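Local coordinates for putative uncharacterized protein (Mycobacterium avium, PDB 2Z6V) that probably transfers a sulfo group from the donor PAPS to an acceptor that has not been established, as sulfotransferases do, at residues M114-T119 with T279-N284; W216-A221 with A308-R313; H252-E257 with M312-D317; L268-R273 with A400-T405. All coordinates share one frame; numbering follows the deposited sequence.

How the contacts relate
From the N terminus, 114-119 opens contact 1, which closes a loop of 159 residues at helix 275-285. Within that loop start contact 2 (216-221), contact 3 (252-257) and contact 4 (268-273), and each of them ends beyond it, so all three cross contact 1. Contacts 2 and 3 finish on the same part of helix 301-326, sharing Met-312 and Arg-313. Contact 4 reaches farthest, to helix 392-405, and crosses contacts 2 and 3 as well. Helix 301-326 thus lies among the pieces: Met-312 packs on Met-114, Asp-219 probably bonds to Tyr-314, and Val-316 touches Tyr-402. Contacts 1, 2 and 3 all border the bound palmitic acid.

Contact 1 (M114-T119 with T279-N284). With PLM (palmitic acid), chain C; SO4 (sulfate ion), chain B.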
# COMPACT_ATOMS: atom_id res chain seq x y z
N MET A 114 8.81 5.78 -4.05
CA MET A 114 9.28 4.42 -4.25
C MET A 114 8.96 3.59 -3.01
O MET A 114 8.74 4.13 -1.92
CB MET A 114 10.79 4.37 -4.43
CG MET A 114 11.38 5.23 -5.52
SD MET A 114 13.19 5.06 -5.55
CE MET A 114 13.65 6.00 -4.07
N PRO A 115 8.91 2.26 -3.16
CA PRO A 115 8.64 1.44 -1.98
C PRO A 115 9.97 1.35 -1.23
O PRO A 115 11.03 1.62 -1.80
CB PRO A 115 8.20 0.10 -2.57
CG PRO A 115 8.97 0.04 -3.86
CD PRO A 115 8.84 1.45 -4.40
N ARG A 116 9.93 1.00 0.05
CA ARG A 116 11.16 0.87 0.83
C ARG A 116 11.84 2.20 1.14
O ARG A 116 13.06 2.26 1.26
CB ARG A 116 12.16 -0.04 0.11
CG ARG A 116 11.54 -1.29 -0.50
CD ARG A 116 10.64 -1.97 0.51
NE ARG A 116 11.36 -2.24 1.75
CZ ARG A 116 10.79 -2.63 2.88
NH1 ARG A 116 9.47 -2.80 2.93
NH2 ARG A 116 11.53 -2.87 3.95
N THR A 117 11.06 3.27 1.27
CA THR A 117 11.62 4.58 1.58
C THR A 117 11.66 4.86 3.08
O THR A 117 12.11 5.93 3.49
CB THR A 117 10.84 5.71 0.88
OG1 THR A 117 9.44 5.46 1.00
CG2 THR A 117 11.23 5.82 -0.58
N GLY A 118 11.19 3.91 3.88
CA GLY A 118 11.18 4.06 5.33
C GLY A 118 10.27 5.15 5.86
O GLY A 118 10.66 5.91 6.75
N THR A 119 9.06 5.21 5.33
CA THR A 119 8.07 6.22 5.68
C THR A 119 7.22 5.87 6.90
O THR A 119 6.48 6.72 7.40
CB THR A 119 7.10 6.46 4.50
OG1 THR A 119 6.25 5.31 4.32
CG2 THR A 119 7.90 6.70 3.21
N THR A 279 15.96 -0.11 -4.08
CA THR A 279 15.80 -1.12 -5.12
C THR A 279 16.15 -2.52 -4.63
O THR A 279 15.43 -3.48 -4.88
CB THR A 279 16.65 -0.78 -6.35
OG1 THR A 279 16.15 0.42 -6.96
CG2 THR A 279 16.62 -1.92 -7.37
N GLY A 280 17.28 -2.62 -3.94
CA GLY A 280 17.70 -3.91 -3.43
C GLY A 280 16.78 -4.36 -2.32
O GLY A 280 16.55 -5.56 -2.13
N SER A 281 16.24 -3.39 -1.58
CA SER A 281 15.33 -3.67 -0.49
C SER A 281 14.02 -4.20 -1.08
O SER A 281 13.36 -5.04 -0.48
CB SER A 281 15.07 -2.41 0.32
OG SER A 281 14.21 -2.67 1.42
N LEU A 282 13.66 -3.70 -2.27
CA LEU A 282 12.42 -4.16 -2.92
C LEU A 282 12.55 -5.63 -3.28
O LEU A 282 11.66 -6.41 -2.98
CB LEU A 282 12.12 -3.35 -4.19
CG LEU A 282 10.84 -3.81 -4.90
CD1 LEU A 282 9.67 -3.74 -3.94
CD2 LEU A 282 10.56 -2.96 -6.13
N CYS A 283 13.66 -5.99 -3.91
CA CYS A 283 13.92 -7.37 -4.32
C CYS A 283 13.89 -8.31 -3.12
O CYS A 283 13.44 -9.45 -3.21
CB CYS A 283 15.29 -7.48 -4.99
SG CYS A 283 15.43 -6.66 -6.57
N ASN A 284 14.40 -7.81 -2.00
CA ASN A 284 14.44 -8.61 -0.79
C ASN A 284 13.03 -8.77 -0.23
O ASN A 284 12.66 -9.85 0.24
CB ASN A 284 15.36 -7.94 0.23
CG ASN A 284 15.51 -8.75 1.50
OD1 ASN A 284 15.84 -9.94 1.46
ND2 ASN A 284 15.27 -8.11 2.65
C1 PLM C . 4.98 -6.46 -6.49
O1 PLM C . 5.45 -6.70 -7.63
O2 PLM C . 3.91 -6.93 -6.02
C2 PLM C . 5.77 -5.52 -5.58
C3 PLM C . 6.16 -4.24 -6.32
C4 PLM C . 6.83 -3.22 -5.40
C5 PLM C . 5.91 -2.78 -4.26
C6 PLM C . 5.90 -3.80 -3.12
C7 PLM C . 4.75 -3.51 -2.15
C8 PLM C . 3.41 -3.90 -2.78
C9 PLM C . 2.34 -2.86 -2.43
CA PLM C . 2.29 -2.59 -0.93
CB PLM C . 1.62 -1.25 -0.62
CC PLM C . 2.34 -0.13 -1.37
CD PLM C . 1.90 -0.07 -2.83
CE PLM C . 2.92 0.64 -3.72
CF PLM C . 4.22 -0.15 -3.77
CG PLM C . 5.22 0.45 -4.76
S SO4 B . 8.45 1.54 4.11
O1 SO4 B . 9.89 1.21 4.04
O2 SO4 B . 7.97 1.99 2.79
O3 SO4 B . 7.70 0.34 4.53
O4 SO4 B . 8.24 2.61 5.10
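Arg-116 meets Ser-281 where the phosphate-binding loop of the sulfotransferase fold, 114-119, faces helix 275-285. The loop joins strand 109-113 to helix 120-126, the P-loop-like turn that in this family receives the 5'-phosphosulfate end of PAPS. Arg-116 places CG anti to its carbonyl carbon (chi1 -43°), and further bends at chi2 and chi3 turn the guanidinium so that NE faces the serine. NE donates to Ser-281 OG at 2.9 Å with an N-H...O angle of 155°, the oxygen being tilted 16° out of the guanidinium plane. One face of the same group looks onto the bound sulfate, with sulfate O1 4.1 Å from Arg-116 CZ. Next to this bond, toward the palmitic acid, Pro-115 and Leu-282 cross at a slant, CG of the proline 3.8 Å from CD1 of the leucine, and both border the ligand. Pro-115 CB lies 3.7 Å from palmitic acid CG, the end of the alkyl tail. The sulfate probably marks the seat of a PAPS phosphate: backbone N atoms of Thr-119, weakly, and of Thr-120 bind it, and Gly-118 N donates to sulfate O1 at 3.0 Å.

Contact 2 (W216-A221 with A308-R313); sequences WLFDEA and AMWQMR. With PLM (palmitic acid), chain C.
Phe-218 and Trp-310 make the aromatic part of this meeting between helix 212-219 and helix 301-326. Their planes are nearly parallel, 16° apart, but slid so far that the phenyl and the six-membered ring of the indole barely overlap, with centroids 5.3 Å apart. The nearest atoms are Phe-218 CD2 and Trp-310 CH2, 3.8 Å apart, and Phe-218 CB also rests against CH2. Trp-310 leaves its helix with CG anti to the backbone N (chi1 174°), which swings the benzo end of the indole across to the other helix. Tyr-314 meets both rings at steeper angles and completes the cluster.

Looser polar approaches flank the rings. Gln-311 O lies near the plane of the Phe-218 ring, at its edge, 4.1 Å from CE2. Asp-219 OD2 stands at the indole edge, 4.0 Å from Trp-310 CZ2, its carboxylate turned almost perpendicular to the ring; the other oxygen, OD1, is hydrogen-bonded to Tyr-314 OH.

Toward the ligand, Gln-311 NE2 lies 3.3 Å from palmitic acid O1 in a modelled hydrogen bond, but the amide sits too close to the alkyl chain for its exact placement to be trusted; NE2 also makes a weak bond to Asp-205. The pairing is helix-to-helix aromatic packing within the sulfotransferase fold, beside a fatty-acid-filled pocket that is probably on the acceptor side.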
# COMPACT_ATOMS: atom_id res chain seq x y z
N TRP A 216 0.71 -5.20 -17.18
CA TRP A 216 -0.65 -4.85 -17.57
C TRP A 216 -1.09 -3.66 -16.75
O TRP A 216 -1.64 -2.69 -17.27
CB TRP A 216 -1.61 -6.01 -17.29
CG TRP A 216 -3.06 -5.61 -17.40
CD1 TRP A 216 -3.76 -5.36 -18.54
CD2 TRP A 216 -3.97 -5.39 -16.31
NE1 TRP A 216 -5.05 -5.00 -18.24
CE2 TRP A 216 -5.21 -5.01 -16.87
CE3 TRP A 216 -3.86 -5.48 -14.91
CZ2 TRP A 216 -6.34 -4.71 -16.09
CZ3 TRP A 216 -4.98 -5.19 -14.13
CH2 TRP A 216 -6.21 -4.81 -14.73
N LEU A 217 -0.82 -3.76 -15.45
CA LEU A 217 -1.20 -2.73 -14.50
C LEU A 217 -0.61 -1.37 -14.84
O LEU A 217 -1.32 -0.37 -14.88
CB LEU A 217 -0.76 -3.14 -13.09
CG LEU A 217 -1.25 -2.24 -11.96
CD1 LEU A 217 -2.77 -2.33 -11.85
CD2 LEU A 217 -0.59 -2.68 -10.66
N PHE A 218 0.70 -1.33 -15.08
CA PHE A 218 1.39 -0.09 -15.38
C PHE A 218 1.17 0.47 -16.78
O PHE A 218 1.06 1.68 -16.95
CB PHE A 218 2.90 -0.29 -15.17
CG PHE A 218 3.32 -0.31 -13.73
CD1 PHE A 218 2.43 -0.65 -12.72
CD2 PHE A 218 4.63 0.00 -13.38
CE1 PHE A 218 2.84 -0.69 -11.38
CE2 PHE A 218 5.05 -0.03 -12.04
CZ PHE A 218 4.15 -0.38 -11.04
N ASP A 219 1.09 -0.40 -17.79
CA ASP A 219 0.93 0.05 -19.17
C ASP A 219 -0.44 -0.03 -19.82
O ASP A 219 -0.65 0.59 -20.86
CB ASP A 219 1.93 -0.68 -20.07
CG ASP A 219 3.37 -0.49 -19.62
OD1 ASP A 219 3.70 0.59 -19.09
OD2 ASP A 219 4.18 -1.43 -19.81
N GLU A 220 -1.37 -0.78 -19.23
CA GLU A 220 -2.70 -0.92 -19.84
C GLU A 220 -3.89 -0.59 -18.96
O GLU A 220 -4.81 0.11 -19.38
CB GLU A 220 -2.88 -2.34 -20.36
CG GLU A 220 -2.04 -2.68 -21.57
CD GLU A 220 -2.23 -4.13 -21.99
OE1 GLU A 220 -1.66 -5.03 -21.33
OE2 GLU A 220 -2.96 -4.37 -22.97
N ALA A 221 -3.87 -1.11 -17.74
CA ALA A 221 -4.98 -0.89 -16.81
C ALA A 221 -5.41 0.57 -16.68
O ALA A 221 -4.59 1.48 -16.53
CB ALA A 221 -4.62 -1.45 -15.44
N ALA A 308 12.60 -5.38 -10.65
CA ALA A 308 12.61 -4.34 -9.63
C ALA A 308 13.06 -3.03 -10.27
O ALA A 308 12.52 -1.97 -9.97
CB ALA A 308 13.55 -4.72 -8.49
N MET A 309 14.06 -3.11 -11.14
CA MET A 309 14.58 -1.93 -11.83
C MET A 309 13.51 -1.30 -12.71
O MET A 309 13.34 -0.09 -12.73
CB MET A 309 15.78 -2.32 -12.69
CG MET A 309 16.33 -1.19 -13.52
SD MET A 309 17.57 -1.77 -14.69
CE MET A 309 18.95 -2.07 -13.60
N TRP A 310 12.79 -2.15 -13.44
CA TRP A 310 11.73 -1.72 -14.33
C TRP A 310 10.62 -1.04 -13.52
O TRP A 310 10.11 0.02 -13.91
CB TRP A 310 11.17 -2.95 -15.06
CG TRP A 310 9.98 -2.69 -15.92
CD1 TRP A 310 9.97 -2.33 -17.24
CD2 TRP A 310 8.60 -2.83 -15.54
NE1 TRP A 310 8.68 -2.24 -17.70
CE2 TRP A 310 7.82 -2.54 -16.68
CE3 TRP A 310 7.96 -3.17 -14.34
CZ2 TRP A 310 6.42 -2.58 -16.66
CZ3 TRP A 310 6.57 -3.21 -14.32
CH2 TRP A 310 5.82 -2.92 -15.47
N GLN A 311 10.25 -1.64 -12.40
CA GLN A 311 9.21 -1.09 -11.55
C GLN A 311 9.63 0.24 -10.92
O GLN A 311 8.83 1.18 -10.86
CB GLN A 311 8.83 -2.08 -10.45
CG GLN A 311 7.85 -3.14 -10.90
CD GLN A 311 7.39 -4.01 -9.75
OE1 GLN A 311 7.24 -3.54 -8.63
NE2 GLN A 311 7.15 -5.28 -10.03
N MET A 312 10.87 0.31 -10.46
CA MET A 312 11.35 1.55 -9.86
C MET A 312 11.33 2.70 -10.86
O MET A 312 11.02 3.83 -10.49
CB MET A 312 12.77 1.36 -9.31
CG MET A 312 12.81 0.53 -8.03
SD MET A 312 11.73 1.23 -6.76
CE MET A 312 12.88 1.55 -5.42
N ARG A 313 11.66 2.42 -12.12
CA ARG A 313 11.66 3.47 -13.13
C ARG A 313 10.30 4.19 -13.16
O ARG A 313 10.25 5.42 -13.21
CB ARG A 313 11.98 2.89 -14.51
CG ARG A 313 11.97 3.93 -15.62
CD ARG A 313 12.74 3.46 -16.85
NE ARG A 313 12.27 2.17 -17.36
CZ ARG A 313 11.04 1.95 -17.83
NH1 ARG A 313 10.14 2.92 -17.85
NH2 ARG A 313 10.72 0.75 -18.29
C1 PLM C . 4.98 -6.46 -6.49
O1 PLM C . 5.45 -6.70 -7.63
O2 PLM C . 3.91 -6.93 -6.02
C2 PLM C . 5.77 -5.52 -5.58
C3 PLM C . 6.16 -4.24 -6.32
C4 PLM C . 6.83 -3.22 -5.40
C5 PLM C . 5.91 -2.78 -4.26
C6 PLM C . 5.90 -3.80 -3.12
C7 PLM C . 4.75 -3.51 -2.15
C8 PLM C . 3.41 -3.90 -2.78
C9 PLM C . 2.34 -2.86 -2.43
CA PLM C . 2.29 -2.59 -0.93
CB PLM C . 1.62 -1.25 -0.62
CC PLM C . 2.34 -0.13 -1.37
CD PLM C . 1.90 -0.07 -2.83
CE PLM C . 2.92 0.64 -3.72
CF PLM C . 4.22 -0.15 -3.77
CG PLM C . 5.22 0.45 -4.76

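Contact 3 (H252-E257 with M312-D317). With PLM (palmitic acid), chain C.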
# COMPACT_ATOMS: atom_id res chain seq x y z
N HIS A 252 1.31 5.14 -5.68
CA HIS A 252 0.41 6.25 -5.98
C HIS A 252 1.23 7.09 -6.97
O HIS A 252 0.69 7.79 -7.83
CB HIS A 252 0.11 7.10 -4.74
CG HIS A 252 -1.11 6.68 -3.99
ND1 HIS A 252 -2.31 6.39 -4.61
CD2 HIS A 252 -1.35 6.58 -2.66
CE1 HIS A 252 -3.23 6.13 -3.70
NE2 HIS A 252 -2.67 6.24 -2.51
N SER A 253 2.55 7.02 -6.83
CA SER A 253 3.47 7.74 -7.70
C SER A 253 3.31 7.26 -9.14
O SER A 253 3.28 8.06 -10.07
CB SER A 253 4.91 7.50 -7.23
OG SER A 253 5.18 6.12 -7.11
N VAL A 254 3.22 5.95 -9.31
CA VAL A 254 3.05 5.37 -10.63
C VAL A 254 1.72 5.82 -11.21
O VAL A 254 1.65 6.31 -12.34
CB VAL A 254 3.08 3.83 -10.54
CG1 VAL A 254 2.87 3.22 -11.91
CG2 VAL A 254 4.41 3.37 -9.94
N HIS A 255 0.66 5.67 -10.42
CA HIS A 255 -0.68 6.03 -10.86
C HIS A 255 -1.06 7.47 -10.51
O HIS A 255 -2.24 7.80 -10.39
CB HIS A 255 -1.70 5.08 -10.21
CG HIS A 255 -1.31 3.64 -10.27
ND1 HIS A 255 -1.02 3.00 -11.46
CD2 HIS A 255 -1.14 2.72 -9.29
CE1 HIS A 255 -0.69 1.74 -11.21
NE2 HIS A 255 -0.75 1.55 -9.90
N ILE A 256 -0.06 8.35 -10.36
CA ILE A 256 -0.34 9.73 -9.97
C ILE A 256 -1.34 10.48 -10.86
O ILE A 256 -2.06 11.37 -10.38
CB ILE A 256 0.96 10.55 -9.84
CG1 ILE A 256 0.64 11.89 -9.17
CG2 ILE A 256 1.61 10.73 -11.21
CD1 ILE A 256 1.85 12.57 -8.57
N GLU A 257 -1.41 10.12 -12.13
CA GLU A 257 -2.35 10.78 -13.03
C GLU A 257 -3.82 10.46 -12.70
O GLU A 257 -4.67 11.35 -12.73
CB GLU A 257 -2.06 10.40 -14.49
CG GLU A 257 -0.78 11.01 -15.07
CD GLU A 257 -0.60 12.49 -14.70
OE1 GLU A 257 -1.62 13.18 -14.48
OE2 GLU A 257 0.56 12.96 -14.65
N MET A 312 10.87 0.31 -10.46
CA MET A 312 11.35 1.55 -9.86
C MET A 312 11.33 2.70 -10.86
O MET A 312 11.02 3.83 -10.49
CB MET A 312 12.77 1.36 -9.31
CG MET A 312 12.81 0.53 -8.03
SD MET A 312 11.73 1.23 -6.76
CE MET A 312 12.88 1.55 -5.42
N ARG A 313 11.66 2.42 -12.12
CA ARG A 313 11.66 3.47 -13.13
C ARG A 313 10.30 4.19 -13.16
O ARG A 313 10.25 5.42 -13.21
CB ARG A 313 11.98 2.89 -14.51
CG ARG A 313 11.97 3.93 -15.62
CD ARG A 313 12.74 3.46 -16.85
NE ARG A 313 12.27 2.17 -17.36
CZ ARG A 313 11.04 1.95 -17.83
NH1 ARG A 313 10.14 2.92 -17.85
NH2 ARG A 313 10.72 0.75 -18.29
N TYR A 314 9.21 3.43 -13.13
CA TYR A 314 7.88 4.02 -13.13
C TYR A 314 7.63 4.81 -11.85
O TYR A 314 6.95 5.83 -11.86
CB TYR A 314 6.81 2.95 -13.26
CG TYR A 314 6.65 2.36 -14.64
CD1 TYR A 314 7.60 1.50 -15.17
CD2 TYR A 314 5.52 2.64 -15.39
CE1 TYR A 314 7.42 0.92 -16.42
CE2 TYR A 314 5.33 2.08 -16.64
CZ TYR A 314 6.28 1.21 -17.15
OH TYR A 314 6.05 0.62 -18.37
N HIS A 315 8.19 4.33 -10.74
CA HIS A 315 7.99 5.01 -9.47
C HIS A 315 8.62 6.39 -9.39
O HIS A 315 8.20 7.20 -8.57
CB HIS A 315 8.48 4.15 -8.30
CG HIS A 315 7.53 3.06 -7.91
ND1 HIS A 315 7.36 1.91 -8.66
CD2 HIS A 315 6.68 2.95 -6.86
CE1 HIS A 315 6.46 1.14 -8.09
NE2 HIS A 315 6.03 1.74 -7.00
N VAL A 316 9.64 6.65 -10.21
CA VAL A 316 10.27 7.97 -10.19
C VAL A 316 9.86 8.85 -11.37
O VAL A 316 9.60 10.04 -11.19
CB VAL A 316 11.83 7.88 -10.15
CG1 VAL A 316 12.28 7.22 -8.87
CG2 VAL A 316 12.36 7.14 -11.38
N ASP A 317 9.77 8.27 -12.56
CA ASP A 317 9.39 9.06 -13.73
C ASP A 317 7.92 9.48 -13.77
O ASP A 317 7.62 10.61 -14.16
CB ASP A 317 9.74 8.32 -15.03
CG ASP A 317 11.24 8.04 -15.16
OD1 ASP A 317 12.06 8.81 -14.60
OD2 ASP A 317 11.59 7.05 -15.83
C1 PLM C . 4.98 -6.46 -6.49
O1 PLM C . 5.45 -6.70 -7.63
O2 PLM C . 3.91 -6.93 -6.02
C2 PLM C . 5.77 -5.52 -5.58
C3 PLM C . 6.16 -4.24 -6.32
C4 PLM C . 6.83 -3.22 -5.40
C5 PLM C . 5.91 -2.78 -4.26
C6 PLM C . 5.90 -3.80 -3.12
C7 PLM C . 4.75 -3.51 -2.15
C8 PLM C . 3.41 -3.90 -2.78
C9 PLM C . 2.34 -2.86 -2.43
CA PLM C . 2.29 -2.59 -0.93
CB PLM C . 1.62 -1.25 -0.62
CC PLM C . 2.34 -0.13 -1.37
CD PLM C . 1.90 -0.07 -2.83
CE PLM C . 2.92 0.64 -3.72
CF PLM C . 4.22 -0.15 -3.77
CG PLM C . 5.22 0.45 -4.76
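His-315 carries CG anti to its carbonyl carbon (chi1 -78°), and Val-254 likewise sets CG2 opposite its carbonyl carbon, beside the backbone N; the two turns bring the methyl squarely over the imidazole. This joins helix 301-326 to the turn that follows strand 244-248 in the parallel sheet of the sulfotransferase fold, at the start of the crossover through helix 256-262 to strand 267-272. Ser-253 to Ile-256 form a type I turn, and His-255 is the N-cap of that helix.

Val-254 CG2 sits 3.5 Å from the centroid of the His-315 ring and only 9° off its normal, a CH-pi contact over the face. The ring's ND1 is engaged with Gln-311 O, one turn back in the same helix, which would limit its rotation under the methyl. Val-254 also leans on the preceding residue of that helix, CG2 lying 4.1 Å from Tyr-314 CB, while the phenol leads away to bond Asp-219.

Ser-253 meets His-315 too, its hydroxyl hydrogen-bonded to Pro-250 O and Gly-113 O, which must share or compete for its one proton. Arg-318 NH1 holds Val-254 O, a second tie between turn and helix. The palmitic acid tail ends near the imidazole edge, although its exact position there is doubtful. Ser-253 OG ends up 3.5 Å from His-315 CD2.

Contact 4 (L268-R273 with A400-T405); sequences LIWAHR and AEYLDT
Tyr-402 reaches from helix 392-405 to His-272 and Trp-270 in a buried strand-to-helix contact on one side of the parallel sheet. Strand 267-272 lies between 109-113 and 331-335 there. The segments 268-272 and 400-405 pass steeply, at a signed crossing angle of -105° with axes 12.1 Å apart. So wide a gap is spanned by side chains, above all by the tyrosine.

With CG anti to the backbone N (chi1 -177°), Tyr-402 extends its phenol toward the end of the strand. Its hydroxyl meets His-272 at the ring edge, near the imidazole plane: ND1 and Tyr-402 OH are 2.6 Å apart in a nearly straight hydrogen bond, 172°, in which either may be the donor. The two rings meet rim to rim, neither lying over the other. On the other strand residue facing the helix, Trp-270, CZ2 packs 3.9 Å from Tyr-402 CE1. Phe-406, just past the helix segment, meets both the histidine and the tryptophan rings.

One water finishes the polar network. It accepts from Trp-270 NE1 at 3.2 Å, donates to Ala-271 O at 2.6 Å, and bonds to Tyr-402 OH at 3.0 Å. Tyr-402 OH, His-272 ND1, Trp-270 NE1 and Ala-271 O are thus satisfied by one another and by a water, and because the proton between phenol and imidazole may sit on either, the histidine tautomer cannot be read from this bond alone.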
# COMPACT_ATOMS: atom_id res chain seq x y z
N LEU A 268 0.22 16.30 -1.87
CA LEU A 268 1.18 15.24 -2.10
C LEU A 268 2.51 15.29 -1.37
O LEU A 268 3.33 16.20 -1.58
CB LEU A 268 1.43 15.15 -3.61
CG LEU A 268 0.18 15.11 -4.50
CD1 LEU A 268 0.59 15.28 -5.96
CD2 LEU A 268 -0.58 13.81 -4.30
N ILE A 269 2.73 14.30 -0.51
CA ILE A 269 3.98 14.20 0.23
C ILE A 269 4.81 13.16 -0.50
O ILE A 269 4.46 11.99 -0.50
CB ILE A 269 3.77 13.72 1.68
CG1 ILE A 269 2.91 14.72 2.45
CG2 ILE A 269 5.12 13.54 2.36
CD1 ILE A 269 2.61 14.28 3.85
N TRP A 270 5.88 13.59 -1.15
CA TRP A 270 6.75 12.68 -1.88
C TRP A 270 7.84 12.21 -0.92
O TRP A 270 8.60 13.02 -0.38
CB TRP A 270 7.37 13.42 -3.07
CG TRP A 270 8.04 12.56 -4.10
CD1 TRP A 270 8.61 11.33 -3.90
CD2 TRP A 270 8.28 12.89 -5.47
NE1 TRP A 270 9.18 10.88 -5.06
CE2 TRP A 270 9.00 11.81 -6.05
CE3 TRP A 270 7.96 13.99 -6.27
CZ2 TRP A 270 9.40 11.81 -7.39
CZ3 TRP A 270 8.36 13.99 -7.62
CH2 TRP A 270 9.08 12.90 -8.16
N ALA A 271 7.91 10.89 -0.68
CA ALA A 271 8.90 10.32 0.23
C ALA A 271 10.16 9.91 -0.54
O ALA A 271 10.07 9.20 -1.53
CB ALA A 271 8.32 9.11 0.95
N HIS A 272 11.32 10.35 -0.06
CA HIS A 272 12.58 10.06 -0.73
C HIS A 272 13.57 9.23 0.09
O HIS A 272 13.53 9.23 1.33
CB HIS A 272 13.28 11.36 -1.14
CG HIS A 272 12.46 12.22 -2.04
ND1 HIS A 272 12.20 11.89 -3.35
CD2 HIS A 272 11.82 13.39 -1.81
CE1 HIS A 272 11.43 12.82 -3.89
NE2 HIS A 272 11.18 13.74 -2.98
N ARG A 273 14.46 8.55 -0.62
CA ARG A 273 15.49 7.74 -0.01
C ARG A 273 16.43 7.25 -1.10
O ARG A 273 16.06 7.24 -2.28
CB ARG A 273 14.89 6.54 0.73
CG ARG A 273 15.95 5.68 1.41
CD ARG A 273 15.35 4.62 2.33
NE ARG A 273 16.40 3.88 3.03
CZ ARG A 273 16.18 2.91 3.91
NH1 ARG A 273 14.94 2.53 4.21
NH2 ARG A 273 17.20 2.31 4.51
N ALA A 400 19.04 8.80 -12.66
CA ALA A 400 19.87 9.96 -12.97
C ALA A 400 19.15 11.27 -12.70
O ALA A 400 19.60 12.08 -11.89
CB ALA A 400 20.33 9.89 -14.42
N GLU A 401 18.03 11.48 -13.39
CA GLU A 401 17.25 12.70 -13.23
C GLU A 401 16.83 12.84 -11.78
O GLU A 401 17.07 13.86 -11.14
CB GLU A 401 16.00 12.67 -14.11
CG GLU A 401 15.29 14.01 -14.23
CD GLU A 401 13.84 13.89 -14.67
OE1 GLU A 401 13.53 13.01 -15.50
OE2 GLU A 401 13.01 14.69 -14.18
N TYR A 402 16.19 11.80 -11.27
CA TYR A 402 15.71 11.75 -9.90
C TYR A 402 16.74 12.25 -8.89
O TYR A 402 16.45 13.12 -8.07
CB TYR A 402 15.30 10.32 -9.55
CG TYR A 402 14.72 10.16 -8.17
CD1 TYR A 402 13.53 10.78 -7.82
CD2 TYR A 402 15.36 9.36 -7.21
CE1 TYR A 402 12.98 10.63 -6.56
CE2 TYR A 402 14.82 9.20 -5.94
CZ TYR A 402 13.63 9.84 -5.62
OH TYR A 402 13.07 9.69 -4.38
N LEU A 403 17.95 11.68 -8.94
CA LEU A 403 19.00 12.08 -8.01
C LEU A 403 19.47 13.49 -8.31
O LEU A 403 19.98 14.18 -7.43
CB LEU A 403 20.18 11.11 -8.08
CG LEU A 403 19.95 9.73 -7.47
CD1 LEU A 403 21.11 8.81 -7.79
CD2 LEU A 403 19.77 9.86 -5.96
N ASP A 404 19.28 13.91 -9.55
CA ASP A 404 19.71 15.24 -9.95
C ASP A 404 18.74 16.33 -9.50
O ASP A 404 19.16 17.45 -9.18
CB ASP A 404 19.88 15.31 -11.46
CG ASP A 404 20.39 16.64 -11.91
OD1 ASP A 404 21.52 17.00 -11.51
OD2 ASP A 404 19.67 17.34 -12.66
N THR A 405 17.45 16.02 -9.47
CA THR A 405 16.48 17.02 -9.06
C THR A 405 16.24 17.05 -7.55
O THR A 405 15.86 18.09 -7.01
CB THR A 405 15.14 16.83 -9.82
OG1 THR A 405 14.06 16.75 -8.88
CG2 THR A 405 15.17 15.59 -10.67
O HOH W 1 10.51 8.19 -3.87